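Local atomic coordinates of SusD homolog (Bacteroides thetaiotaomicron, PDB entry 3SGH), a protein that probably binds glycans at the bacterial cell surface as a SusD-like outer-membrane lipoprotein, in support of sugar uptake. Residues Cys41-Phe46 against Asn61-Tyr66; Thr51-Trp56 against Val283-Gly288. All blocks are in the same frame, centred on the assembly; numbering follows the deposited sequence.

How the contacts relate
Contacts 1 and 2 share one winding piece of chain between helix 33-40 and helix 70-73. In sequence order come 41-46, 51-56, 61-66 and 283-288, so the segments of the two contacts alternate. Contact 1 closes the excursion between those helices upon itself; contact 2 ties strand 50-52, which lies within that excursion, to a loop more than 220 residues further on. Their centres are about 9 Å apart on one side of the chain's centre, and they touch: C41 O packs on A52 CB at 3.3 Å, and Y65 CE2 on G288 C at 3.4 Å. Together they form a buried, largely non-helical junction in a predominantly helical SusD-like protein.

Contact 1 (Cys41-Phe46 against Asn61-Tyr66); sequences CMWASF and NIFAYY
Two short 3-10 turns, one bearing W43 and F46 and the other bearing F63, meet through an aromatic cluster in the loops that flank strand 50-52. F63 is the hub. One face of its ring lies against the start of the first turn: W43 CB stands 3.8 Å above the plane, over the centre, in a CH-pi contact, and W43 N sits over the same face, 3.8 Å from F63 CD2. The first torsion of W43 (chi1 55°) places CG between the backbone N and the carbonyl carbon; the indole consequently runs beside F63, pointing the same way, and turns an edge toward that face. The pair is T-shaped, its planes at 75° and the centroid of the five-membered ring 5.6 Å from that of F63.

The cluster lies against two helices of this alpha-alpha superhelical SusD-like fold. The W43 side chain reaches L115 and L119 of helix 100-120, while its NE1 is hydrogen-bonded to S76 OG; F63 touches H72 of helix 70-73.

F46 crosses F63 at about a right angle and makes a different kind of contact. With CG anti to the carbonyl carbon (chi1 -56°), its ring presents an edge to the backbone of the second turn, and F63 O lies in the ring plane, 3.1 Å from F46 CZ and 3.2 Å from F46 CE1. The same carbonyl oxygen accepts the hydrogen bond from Y66 N, so one polar atom closes its own turn and also meets the weakly positive C-H rim of a ring. Beyond it, F46 CE1 approaches the edge of the Y66 ring, 3.7 Å from Y66 CD1. Y66 OH is hydrogen-bonded to A440 N, and F46 pairs edge-to-face with W426.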
# COMPACT_ATOMS: atom_id res chain seq x y z
N CYS A 41 0.92 -7.80 -6.64
CA CYS A 41 2.07 -8.24 -7.45
C CYS A 41 2.16 -7.73 -8.89
O CYS A 41 2.88 -8.35 -9.71
CB CYS A 41 2.12 -9.77 -7.49
SG CYS A 41 2.03 -10.68 -5.88
N MSE A 42 1.51 -6.62 -9.20
CA MSE A 42 1.48 -6.07 -10.56
C MSE A 42 1.96 -4.62 -10.52
O MSE A 42 3.18 -4.36 -10.47
CB MSE A 42 0.06 -6.20 -11.19
CG MSE A 42 -0.37 -7.64 -11.49
SE MSE A 42 0.71 -8.62 -12.79
CE MSE A 42 -0.14 -8.06 -14.46
N TRP A 43 1.02 -3.67 -10.51
CA TRP A 43 1.41 -2.28 -10.32
C TRP A 43 2.12 -2.07 -8.99
O TRP A 43 2.82 -1.08 -8.81
CB TRP A 43 0.22 -1.28 -10.45
CG TRP A 43 -0.92 -1.62 -9.53
CD1 TRP A 43 -2.04 -2.31 -9.85
CD2 TRP A 43 -1.02 -1.33 -8.13
NE1 TRP A 43 -2.82 -2.49 -8.75
CE2 TRP A 43 -2.23 -1.90 -7.67
CE3 TRP A 43 -0.20 -0.66 -7.20
CZ2 TRP A 43 -2.63 -1.84 -6.32
CZ3 TRP A 43 -0.61 -0.61 -5.85
CH2 TRP A 43 -1.82 -1.17 -5.44
N ALA A 44 1.94 -3.00 -8.05
CA ALA A 44 2.63 -2.91 -6.75
C ALA A 44 4.14 -2.77 -6.87
O ALA A 44 4.80 -2.32 -5.93
CB ALA A 44 2.28 -4.15 -5.89
N SER A 45 4.72 -3.24 -7.99
CA SER A 45 6.14 -3.09 -8.19
C SER A 45 6.59 -1.61 -8.17
O SER A 45 7.76 -1.32 -7.92
CB SER A 45 6.60 -3.80 -9.48
OG SER A 45 6.34 -5.19 -9.39
N PHE A 46 5.67 -0.70 -8.40
CA PHE A 46 5.99 0.72 -8.28
C PHE A 46 6.29 1.16 -6.84
O PHE A 46 6.74 2.29 -6.64
CB PHE A 46 4.83 1.61 -8.81
CG PHE A 46 4.43 1.32 -10.23
CD1 PHE A 46 5.34 0.81 -11.15
CD2 PHE A 46 3.15 1.59 -10.64
CE1 PHE A 46 4.97 0.53 -12.44
CE2 PHE A 46 2.74 1.33 -11.98
CZ PHE A 46 3.61 0.81 -12.86
N ASN A 61 5.44 -4.23 -22.91
CA ASN A 61 4.13 -3.54 -22.80
C ASN A 61 3.36 -4.13 -21.62
O ASN A 61 2.33 -4.79 -21.77
CB ASN A 61 3.37 -3.60 -24.11
CG ASN A 61 3.99 -2.68 -25.13
OD1 ASN A 61 4.15 -1.49 -24.86
ND2 ASN A 61 4.42 -3.23 -26.28
N ILE A 62 3.88 -3.79 -20.46
CA ILE A 62 3.39 -4.30 -19.16
C ILE A 62 3.57 -3.22 -18.12
O ILE A 62 4.21 -2.18 -18.39
CB ILE A 62 4.13 -5.62 -18.72
CG1 ILE A 62 5.64 -5.41 -18.61
CG2 ILE A 62 3.78 -6.83 -19.68
CD1 ILE A 62 6.44 -6.65 -18.21
N PHE A 63 2.98 -3.42 -16.94
CA PHE A 63 3.03 -2.40 -15.89
C PHE A 63 4.46 -1.94 -15.60
O PHE A 63 4.68 -0.78 -15.32
CB PHE A 63 2.42 -2.94 -14.56
CG PHE A 63 0.97 -2.61 -14.37
CD1 PHE A 63 0.54 -1.29 -14.34
CD2 PHE A 63 0.03 -3.61 -14.19
CE1 PHE A 63 -0.81 -0.98 -14.13
CE2 PHE A 63 -1.29 -3.29 -13.96
CZ PHE A 63 -1.70 -1.97 -13.96
N ALA A 64 5.41 -2.87 -15.61
CA ALA A 64 6.77 -2.54 -15.10
C ALA A 64 7.41 -1.44 -15.89
O ALA A 64 8.28 -0.74 -15.35
CB ALA A 64 7.68 -3.79 -15.08
N TYR A 65 7.02 -1.30 -17.16
CA TYR A 65 7.54 -0.22 -18.02
C TYR A 65 6.45 0.85 -18.31
O TYR A 65 6.54 1.63 -19.28
CB TYR A 65 8.10 -0.80 -19.32
CG TYR A 65 9.05 -1.97 -19.18
CD1 TYR A 65 8.59 -3.26 -19.06
CD2 TYR A 65 10.45 -1.80 -19.23
CE1 TYR A 65 9.44 -4.34 -19.02
CE2 TYR A 65 11.30 -2.83 -19.16
CZ TYR A 65 10.81 -4.14 -19.06
OH TYR A 65 11.65 -5.24 -19.02
N TYR A 66 5.41 0.84 -17.48
CA TYR A 66 4.39 1.86 -17.44
C TYR A 66 3.47 1.81 -18.62
O TYR A 66 2.92 2.80 -18.97
CB TYR A 66 5.02 3.27 -17.35
CG TYR A 66 6.19 3.40 -16.38
CD1 TYR A 66 6.19 2.78 -15.13
CD2 TYR A 66 7.31 4.12 -16.74
CE1 TYR A 66 7.29 2.90 -14.28
CE2 TYR A 66 8.40 4.24 -15.89
CZ TYR A 66 8.39 3.65 -14.67
OH TYR A 66 9.52 3.77 -13.86

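Contact 2 (Thr51-Trp56 against Val283-Gly288)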
# COMPACT_ATOMS: atom_id res chain seq x y z
N THR A 51 8.77 -7.61 -7.35
CA THR A 51 8.93 -7.51 -8.81
C THR A 51 8.13 -8.64 -9.46
O THR A 51 8.26 -9.78 -9.08
CB THR A 51 10.41 -7.59 -9.22
OG1 THR A 51 11.07 -6.40 -8.78
CG2 THR A 51 10.56 -7.71 -10.75
N ALA A 52 7.28 -8.30 -10.43
CA ALA A 52 6.61 -9.30 -11.27
C ALA A 52 7.59 -9.85 -12.32
O ALA A 52 8.12 -9.10 -13.13
CB ALA A 52 5.36 -8.68 -11.92
N THR A 53 7.87 -11.15 -12.31
CA THR A 53 8.92 -11.71 -13.18
C THR A 53 8.42 -12.21 -14.56
O THR A 53 9.16 -12.78 -15.34
CB THR A 53 9.69 -12.83 -12.45
OG1 THR A 53 8.78 -13.87 -12.06
CG2 THR A 53 10.43 -12.26 -11.21
N ALA A 54 7.19 -11.89 -14.89
CA ALA A 54 6.49 -12.43 -16.05
C ALA A 54 6.35 -11.31 -17.07
O ALA A 54 6.50 -10.12 -16.72
CB ALA A 54 5.10 -12.91 -15.63
N ASN A 55 6.03 -11.67 -18.32
CA ASN A 55 5.68 -10.65 -19.31
C ASN A 55 4.35 -10.93 -20.06
O ASN A 55 3.86 -10.09 -20.81
CB ASN A 55 6.82 -10.37 -20.28
CG ASN A 55 6.99 -11.43 -21.27
OD1 ASN A 55 6.41 -11.35 -22.39
ND2 ASN A 55 7.82 -12.44 -20.92
N TRP A 56 3.76 -12.09 -19.81
CA TRP A 56 2.43 -12.44 -20.33
C TRP A 56 2.33 -12.31 -21.84
O TRP A 56 1.29 -11.94 -22.36
CB TRP A 56 1.33 -11.61 -19.66
CG TRP A 56 1.39 -11.70 -18.15
CD1 TRP A 56 0.89 -12.69 -17.38
CD2 TRP A 56 2.05 -10.78 -17.27
NE1 TRP A 56 1.18 -12.46 -16.07
CE2 TRP A 56 1.88 -11.28 -15.97
CE3 TRP A 56 2.76 -9.60 -17.45
CZ2 TRP A 56 2.37 -10.62 -14.85
CZ3 TRP A 56 3.27 -8.95 -16.33
CH2 TRP A 56 3.10 -9.50 -15.06
N VAL A 283 19.50 -10.99 -3.24
CA VAL A 283 19.53 -10.32 -4.54
C VAL A 283 18.12 -10.25 -5.09
O VAL A 283 17.45 -11.28 -5.38
CB VAL A 283 20.47 -11.03 -5.55
CG1 VAL A 283 20.46 -10.28 -6.88
CG2 VAL A 283 21.95 -11.18 -5.01
N GLY A 284 17.63 -9.01 -5.23
CA GLY A 284 16.31 -8.76 -5.84
C GLY A 284 16.36 -8.71 -7.35
O GLY A 284 17.44 -8.72 -7.95
N VAL A 285 15.17 -8.63 -7.94
CA VAL A 285 14.96 -8.52 -9.39
C VAL A 285 14.67 -7.09 -9.77
O VAL A 285 13.81 -6.45 -9.16
CB VAL A 285 13.83 -9.47 -9.87
CG1 VAL A 285 13.66 -9.35 -11.44
CG2 VAL A 285 14.10 -10.88 -9.41
N ARG A 286 15.36 -6.57 -10.79
CA ARG A 286 15.07 -5.23 -11.27
C ARG A 286 13.70 -5.24 -11.97
O ARG A 286 13.50 -5.97 -12.96
CB ARG A 286 16.18 -4.76 -12.21
CG ARG A 286 15.99 -3.34 -12.73
CD ARG A 286 16.34 -2.26 -11.66
NE ARG A 286 16.05 -0.95 -12.20
CZ ARG A 286 16.80 -0.25 -13.04
NH1 ARG A 286 18.00 -0.64 -13.36
NH2 ARG A 286 16.35 0.91 -13.53
N SER A 287 12.79 -4.39 -11.50
CA SER A 287 11.46 -4.25 -12.08
C SER A 287 11.66 -3.39 -13.31
O SER A 287 12.40 -2.39 -13.25
CB SER A 287 10.52 -3.59 -11.09
OG SER A 287 9.23 -3.51 -11.64
N GLY A 288 11.11 -3.79 -14.44
CA GLY A 288 11.33 -3.04 -15.65
C GLY A 288 12.77 -3.26 -16.15
O GLY A 288 13.49 -2.31 -16.48
O HOH W 1 7.76 -5.78 -12.04
O HOH W 2 9.51 -6.36 -14.41
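T51 meets V285 through both branches of its side chain, one polar and one apolar. The polar link is a hydrogen bond from T51 OG1 to V285 O, 2.8 Å long. The hydroxyl approaches from above the carbonyl plane, 36° out of it.

Apolar packing falls to the methyl. A chi1 of -69° puts T51 OG1 beside the backbone N and swings CG2 to the far side from that N, where CG2 lies 3.6 Å from V285 CG1 and 3.8 Å from S287 CA. With an alanine here, V285 O would probably lose its hydroxyl donor, and a gap would be likely to open against V285 CG1.

Two waters bridge the segments as well. One molecule accepts from A52 N at 3.0 Å and is hydrogen-bonded to S287 OG at 2.7 Å; a second accepts from G288 N at 3.0 Å and donates only weakly to A52 O.

Backbone bonds join T51 to R250 and V285 to A251 and A253. The irregular segment 283-288 thus borders a short two-stranded antiparallel sheet, 50-52 with 249-251, one of the few pieces of beta structure in this mainly helical SusD-like fold.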